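Local coordinates for protein epsin-1 (Saccharomyces cerevisiae, PDB 5LOZ) that binds membranes rich in phosphatidylinositol bisphosphates, as well as ubiquitin and clathrin, as an epsin adaptor required for endocytosis and actin localization, here represented by its ENTH domain, at residues L86-I89 / K90-E94; K114-T117 / A118-D122. All coordinates share one frame; numbering follows the deposited sequence. Where two conformers were deposited one is given.

Contact 1: residues L86-I89 / K90-E94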
ATOM      1  N   LEU A  86      -1.482 -10.161   6.566  1.00 19.91           N
ATOM      2  CA  LEU A  86      -0.631  -9.312   7.407  1.00 18.78           C
ATOM      3  C   LEU A  86       0.843  -9.764   7.377  1.00 17.85           C
ATOM      4  O   LEU A  86       1.741  -8.957   7.632  1.00 16.83           O
ATOM      5  CB  LEU A  86      -1.133  -9.325   8.845  1.00 18.46           C
ATOM      6  CG  LEU A  86      -1.197  -8.040   9.688  1.00 22.74           C
ATOM      7  CD1 LEU A  86      -0.928  -8.405  11.171  1.00 22.99           C
ATOM      8  CD2 LEU A  86      -0.304  -6.946   9.212  1.00 21.52           C
ATOM      9  N   TYR A  87       1.087 -11.047   7.102  1.00 16.81           N
ATOM     10  CA  TYR A  87       2.431 -11.624   7.231  1.00 16.52           C
ATOM     11  C   TYR A  87       3.440 -10.887   6.390  1.00 14.37           C
ATOM     12  O   TYR A  87       4.474 -10.568   6.875  1.00 16.88           O
ATOM     13  CB  TYR A  87       2.474 -13.105   6.879  1.00 15.81           C
ATOM     14  CG  TYR A  87       3.842 -13.738   7.105  1.00 19.41           C
ATOM     15  CD1 TYR A  87       4.715 -13.935   6.054  1.00 24.98           C
ATOM     16  CD2 TYR A  87       4.275 -14.074   8.382  1.00 20.55           C
ATOM     17  CE1 TYR A  87       5.989 -14.488   6.249  1.00 26.56           C
ATOM     18  CE2 TYR A  87       5.558 -14.640   8.596  1.00 23.27           C
ATOM     19  CZ  TYR A  87       6.400 -14.830   7.516  1.00 21.59           C
ATOM     20  OH  TYR A  87       7.620 -15.407   7.720  1.00 33.10           O
ATOM     21  N   ILE A  88       3.128 -10.642   5.120  1.00 15.71           N
ATOM     22  CA  ILE A  88       4.092  -9.965   4.242  1.00 17.92           C
ATOM     23  C   ILE A  88       4.375  -8.551   4.758  1.00 18.70           C
ATOM     24  O   ILE A  88       5.528  -8.088   4.804  1.00 19.72           O
ATOM     25  CB  ILE A  88       3.628  -9.889   2.769  1.00 18.91           C
ATOM     26  CG1 ILE A  88       4.726  -9.215   1.900  1.00 20.67           C
ATOM     27  CG2 ILE A  88       2.288  -9.128   2.608  1.00 17.49           C
ATOM     28  CD1 ILE A  88       6.152  -9.745   2.044  1.00 20.78           C
ATOM     29  N   ILE A  89       3.336  -7.908   5.263  1.00 17.65           N
ATOM     30  CA  ILE A  89       3.530  -6.574   5.810  1.00 16.96           C
ATOM     31  C   ILE A  89       4.442  -6.603   7.037  1.00 17.08           C
ATOM     32  O   ILE A  89       5.396  -5.797   7.174  1.00 14.16           O
ATOM     33  CB  ILE A  89       2.177  -5.886   6.096  1.00 17.78           C
ATOM     34  CG1 ILE A  89       1.385  -5.716   4.771  1.00 18.95           C
ATOM     35  CG2 ILE A  89       2.417  -4.524   6.777  1.00 15.14           C
ATOM     36  CD1 ILE A  89      -0.089  -5.225   4.947  1.00 20.36           C
ATOM     37  N   LYS A  90       4.134  -7.517   7.949  1.00 16.52           N
ATOM     38  CA  LYS A  90       4.870  -7.608   9.196  0.50 17.24           C
ATOM     39  C   LYS A  90       6.341  -7.938   8.913  1.00 15.13           C
ATOM     40  O   LYS A  90       7.185  -7.288   9.460  1.00 16.17           O
ATOM     41  CB  LYS A  90       4.235  -8.610  10.172  0.50 18.18           C
ATOM     42  CG  LYS A  90       4.775 -10.024  10.078  0.50 21.84           C
ATOM     43  CD  LYS A  90       5.887 -10.257  11.062  0.50 26.44           C
ATOM     44  CE  LYS A  90       5.806 -11.658  11.651  0.50 27.18           C
ATOM     45  NZ  LYS A  90       5.995 -11.612  13.124  0.50 27.80           N
ATOM     46  N   THR A  91       6.641  -8.822   7.952  1.00 14.51           N
ATOM     47  CA  THR A  91       8.047  -9.176   7.703  1.00 16.04           C
ATOM     48  C   THR A  91       8.838  -7.973   7.184  1.00 15.29           C
ATOM     49  O   THR A  91      10.063  -7.883   7.398  1.00 17.10           O
ATOM     50  CB  THR A  91       8.250 -10.389   6.791  1.00 16.99           C
ATOM     51  OG1 THR A  91       7.849 -10.092   5.449  1.00 23.33           O
ATOM     52  CG2 THR A  91       7.479 -11.567   7.308  1.00 19.06           C
ATOM     53  N   LEU A  92       8.133  -7.006   6.603  1.00 13.90           N
ATOM     54  CA  LEU A  92       8.775  -5.861   5.952  1.00 13.44           C
ATOM     55  C   LEU A  92       9.195  -4.817   6.982  1.00 10.54           C
ATOM     56  O   LEU A  92       9.911  -3.890   6.674  1.00  9.83           O
ATOM     57  CB  LEU A  92       7.881  -5.302   4.842  1.00 14.02           C
ATOM     58  CG  LEU A  92       7.798  -6.122   3.533  1.00 14.47           C
ATOM     59  CD1 LEU A  92       6.698  -5.565   2.636  1.00 10.73           C
ATOM     60  CD2 LEU A  92       9.129  -6.102   2.768  1.00  7.25           C
ATOM     61  N   LYS A  93       8.737  -4.982   8.220  1.00  9.25           N
ATOM     62  CA  LYS A  93       9.168  -4.138   9.316  1.00 10.84           C
ATOM     63  C   LYS A  93      10.699  -4.252   9.506  1.00 11.46           C
ATOM     64  O   LYS A  93      11.324  -3.362  10.050  1.00 10.52           O
ATOM     65  CB  LYS A  93       8.478  -4.561  10.601  1.00  9.18           C
ATOM     66  CG  LYS A  93       6.987  -4.288  10.596  1.00 12.34           C
ATOM     67  CD  LYS A  93       6.278  -4.896  11.783  1.00 15.47           C
ATOM     68  CE  LYS A  93       6.815  -4.358  13.052  1.00 16.01           C
ATOM     69  NZ  LYS A  93       5.980  -4.764  14.247  1.00 22.22           N
ATOM     70  N   GLU A  94      11.260  -5.366   9.029  1.00 12.70           N
ATOM     71  CA  GLU A  94      12.670  -5.663   9.124  1.00 14.91           C
ATOM     72  C   GLU A  94      13.402  -5.757   7.786  1.00 14.03           C
ATOM     73  O   GLU A  94      14.550  -6.185   7.762  1.00 14.07           O
ATOM     74  CB  GLU A  94      12.886  -6.940   9.958  1.00 16.18           C
ATOM     75  CG  GLU A  94      12.782  -6.760  11.462  1.00 21.45           C
ATOM     76  CD  GLU A  94      13.671  -5.622  12.003  1.00 27.21           C
ATOM     77  OE1 GLU A  94      13.156  -4.727  12.711  1.00 37.31           O
ATOM     78  OE2 GLU A  94      14.882  -5.612  11.699  1.00 29.92           O
TER
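Thr91 lays its methyl over one face of the Tyr87 ring, one helical turn further along the chain. CG2 of Thr91 stands 3.6 Å from the centroid of the Tyr87 ring and 20° off the ring normal, a CH-pi contact displaced toward the rim on the CE1 and CZ side. Both side chains turn to meet: CG of Tyr87 lies anti to the backbone N (chi1 -176°), which swings the ring forward along the helix, while CG2 of Thr91 lies beside its own backbone N. That same rotation of Thr91 aims the hydroxyl back at the preceding turn, where Thr91 OG1 donates to Ile88 O at 3.1 Å, approaching well to the side of the C=O direction. With an alanine here, the Tyr87 ring would probably lose its methyl cover and Ile88 O its hydroxyl donor. Ile88 O also takes a weak bond from Leu92 N, and Leu92 CD1 packs against Ile88 CG1 at 4.2 Å.

The backbone sets these side chains in place. Lys90 N binds Leu86 O at 2.8 Å, and Thr91 N binds Tyr87 O at 3.0 Å. After that the spacing tightens, for Leu92 N makes its stronger bond to Ile89 O, 3.0 Å away and three residues back. On the inner side, Ile88 and Leu92 both rest on Leu50 of helix 36-50, and Ile89 packs on Leu116 of helix 106-121. The result is a short amphipathic helix, with bonding of the i to i-3 kind taking over at Leu92, built into the alpha-alpha superhelix of the ENTH domain.

Contact 2: residues K114-T117 / A118-D122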
ATOM      1  N   LYS A 114       6.075  -0.459   9.569  1.00 12.11           N
ATOM      2  CA  LYS A 114       5.863  -0.323  11.031  1.00 10.62           C
ATOM      3  C   LYS A 114       4.657   0.587  11.291  1.00 12.37           C
ATOM      4  O   LYS A 114       3.875   0.318  12.217  1.00  7.48           O
ATOM      5  CB  LYS A 114       7.087   0.225  11.724  1.00 11.38           C
ATOM      6  CG  LYS A 114       8.253  -0.758  11.824  1.00 14.11           C
ATOM      7  CD  LYS A 114       9.474  -0.094  12.382  1.00 16.70           C
ATOM      8  CE  LYS A 114      10.755  -0.878  12.092  1.00 21.78           C
ATOM      9  NZ  LYS A 114      12.019  -0.267  12.716  1.00 21.14           N
ATOM     10  N   GLU A 115       4.481   1.651  10.487  1.00 12.90           N
ATOM     11  CA  GLU A 115       3.314   2.510  10.613  1.00 14.24           C
ATOM     12  C   GLU A 115       2.036   1.766  10.330  1.00 13.91           C
ATOM     13  O   GLU A 115       1.030   1.891  11.059  1.00 13.48           O
ATOM     14  CB  GLU A 115       3.420   3.726   9.673  1.00 14.08           C
ATOM     15  CG  GLU A 115       4.425   4.746  10.127  1.00 20.10           C
ATOM     16  CD  GLU A 115       4.575   5.899   9.146  1.00 28.02           C
ATOM     17  OE1 GLU A 115       4.443   5.674   7.902  1.00 30.84           O
ATOM     18  OE2 GLU A 115       4.842   7.020   9.619  1.00 30.17           O
ATOM     19  N   LEU A 116       2.056   0.965   9.285  1.00 13.66           N
ATOM     20  CA  LEU A 116       0.835   0.259   8.841  1.00 13.68           C
ATOM     21  C   LEU A 116       0.390  -0.763   9.881  1.00 14.77           C
ATOM     22  O   LEU A 116      -0.790  -0.783  10.268  1.00 10.53           O
ATOM     23  CB  LEU A 116       1.064  -0.359   7.472  1.00 14.29           C
ATOM     24  CG  LEU A 116      -0.008  -1.102   6.730  1.00 18.16           C
ATOM     25  CD1 LEU A 116      -1.329  -0.327   6.664  1.00 15.01           C
ATOM     26  CD2 LEU A 116       0.602  -1.424   5.313  1.00 16.80           C
ATOM     27  N   THR A 117       1.329  -1.560  10.386  1.00 14.05           N
ATOM     28  CA  THR A 117       1.019  -2.539  11.420  1.00 15.75           C
ATOM     29  C   THR A 117       0.640  -1.932  12.758  1.00 14.22           C
ATOM     30  O   THR A 117      -0.272  -2.441  13.458  1.00 14.92           O
ATOM     31  CB  THR A 117       2.191  -3.571  11.628  1.00 16.01           C
ATOM     32  OG1 THR A 117       3.352  -2.899  12.102  1.00 16.15           O
ATOM     33  CG2 THR A 117       2.531  -4.281  10.315  1.00 19.18           C
ATOM     34  N   ALA A 118       1.283  -0.827  13.132  1.00 12.95           N
ATOM     35  CA  ALA A 118       0.881  -0.090  14.314  1.00 13.17           C
ATOM     36  C   ALA A 118      -0.572   0.412  14.168  1.00 13.29           C
ATOM     37  O   ALA A 118      -1.398   0.278  15.124  1.00 11.72           O
ATOM     38  CB  ALA A 118       1.808   1.083  14.603  1.00 10.55           C
ATOM     39  N   LEU A 119      -0.902   0.993  13.006  1.00 12.31           N
ATOM     40  CA  LEU A 119      -2.234   1.464  12.768  1.00 11.51           C
ATOM     41  C   LEU A 119      -3.267   0.326  12.805  1.00 12.71           C
ATOM     42  O   LEU A 119      -4.369   0.492  13.356  1.00 11.72           O
ATOM     43  CB  LEU A 119      -2.330   2.231  11.463  1.00 12.88           C
ATOM     44  CG  LEU A 119      -3.692   2.838  11.097  1.00 14.05           C
ATOM     45  CD1 LEU A 119      -4.205   3.785  12.241  1.00 14.72           C
ATOM     46  CD2 LEU A 119      -3.645   3.635   9.729  1.00  8.96           C
ATOM     47  N   LEU A 120      -2.921  -0.800  12.201  1.00 10.15           N
ATOM     48  CA  LEU A 120      -3.788  -1.974  12.175  1.00 13.34           C
ATOM     49  C   LEU A 120      -4.019  -2.608  13.557  1.00 13.66           C
ATOM     50  O   LEU A 120      -5.016  -3.315  13.751  1.00 17.22           O
ATOM     51  CB  LEU A 120      -3.255  -3.044  11.210  1.00 11.76           C
ATOM     52  CG  LEU A 120      -3.392  -2.700   9.720  1.00 15.55           C
ATOM     53  CD1 LEU A 120      -2.596  -3.702   8.861  1.00 10.45           C
ATOM     54  CD2 LEU A 120      -4.910  -2.692   9.336  1.00 13.84           C
ATOM     55  N   SER A 121      -3.116  -2.342  14.483  1.00 12.15           N
ATOM     56  CA  SER A 121      -3.273  -2.768  15.872  0.50 13.58           C
ATOM     57  C   SER A 121      -4.089  -1.780  16.693  1.00 14.49           C
ATOM     58  O   SER A 121      -4.651  -2.140  17.736  1.00 16.84           O
ATOM     59  CB  SER A 121      -1.919  -3.017  16.538  0.50 13.63           C
ATOM     60  OG  SER A 121      -1.294  -4.206  16.039  0.50 15.80           O
ATOM     61  N   ASP A 122      -4.170  -0.535  16.227  1.00 13.51           N
ATOM     62  CA  ASP A 122      -4.783   0.546  16.964  1.00 14.92           C
ATOM     63  C   ASP A 122      -6.186   0.808  16.454  1.00 15.17           C
ATOM     64  O   ASP A 122      -6.437   1.798  15.736  1.00 13.72           O
ATOM     65  CB  ASP A 122      -3.881   1.794  16.864  1.00 15.49           C
ATOM     66  CG  ASP A 122      -4.251   2.898  17.890  1.00 20.56           C
ATOM     67  OD1 ASP A 122      -5.349   2.882  18.479  1.00 20.07           O
ATOM     68  OD2 ASP A 122      -3.438   3.810  18.069  1.00 19.94           O
TER
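Leu116 and Leu120 meet through their CD1 methyls, 4.2 Å apart, on the inner face of the last two turns of helix 106-121, one of the helices of the ENTH superhelix. Around this i to i+4 pair the backbone is bonded in regular alpha-helical fashion. Lys114 O accepts from Ala118 N at 3.0 Å, Glu115 O from Leu119 N at 2.9 Å, and Leu116 O from Leu120 N at 2.9 Å.

At the next carbonyl the pattern loosens: Thr117 O receives a weak bond from the backbone N of Ser121. A second one, from Ser121 OG at 3.3 Å, is doubtful, being weak and belonging to one of two conformers of that side chain. Thr117 OG1 has both Ala113 O and Lys114 O within weak bonding reach, and its one proton is not assigned to either. Leu120 O is taken up by Arg83 NH1, while Leu116 reaches Leu64, Ile67 and Ile71 of helix 57-73 and Leu119 touches Ile71 as well as Leu126 of helix 123-133.

Asp122 then breaks the helical backbone angles and serves as N-cap of helix 123-133. Its N still donates to Leu119 O at 3.1 Å, while its carboxylate caps a backbone N of the new helix and OD2 forms a salt bridge with Arg125 NH1.

Running from the N terminus, the chain completes contact 1 within helix 86-91 and the turn after it, leads through a linker into helix 106-121, and completes contact 2 at that helix's end. The two are therefore in series, neither nested nor crossed, and each closes just a turn or two of local backbone. Their centres are nonetheless only about 11 Å apart, because the successive helices pack together: Ile89 CG2 meets Thr117 CG2 at 3.5 Å, and Lys93 CD lies 3.6 Å from Thr117 OG1. Beyond this shared seam, contact 1 leans on helix 36-50, whereas contact 2 reaches helix 57-73 and leads into helix 123-133.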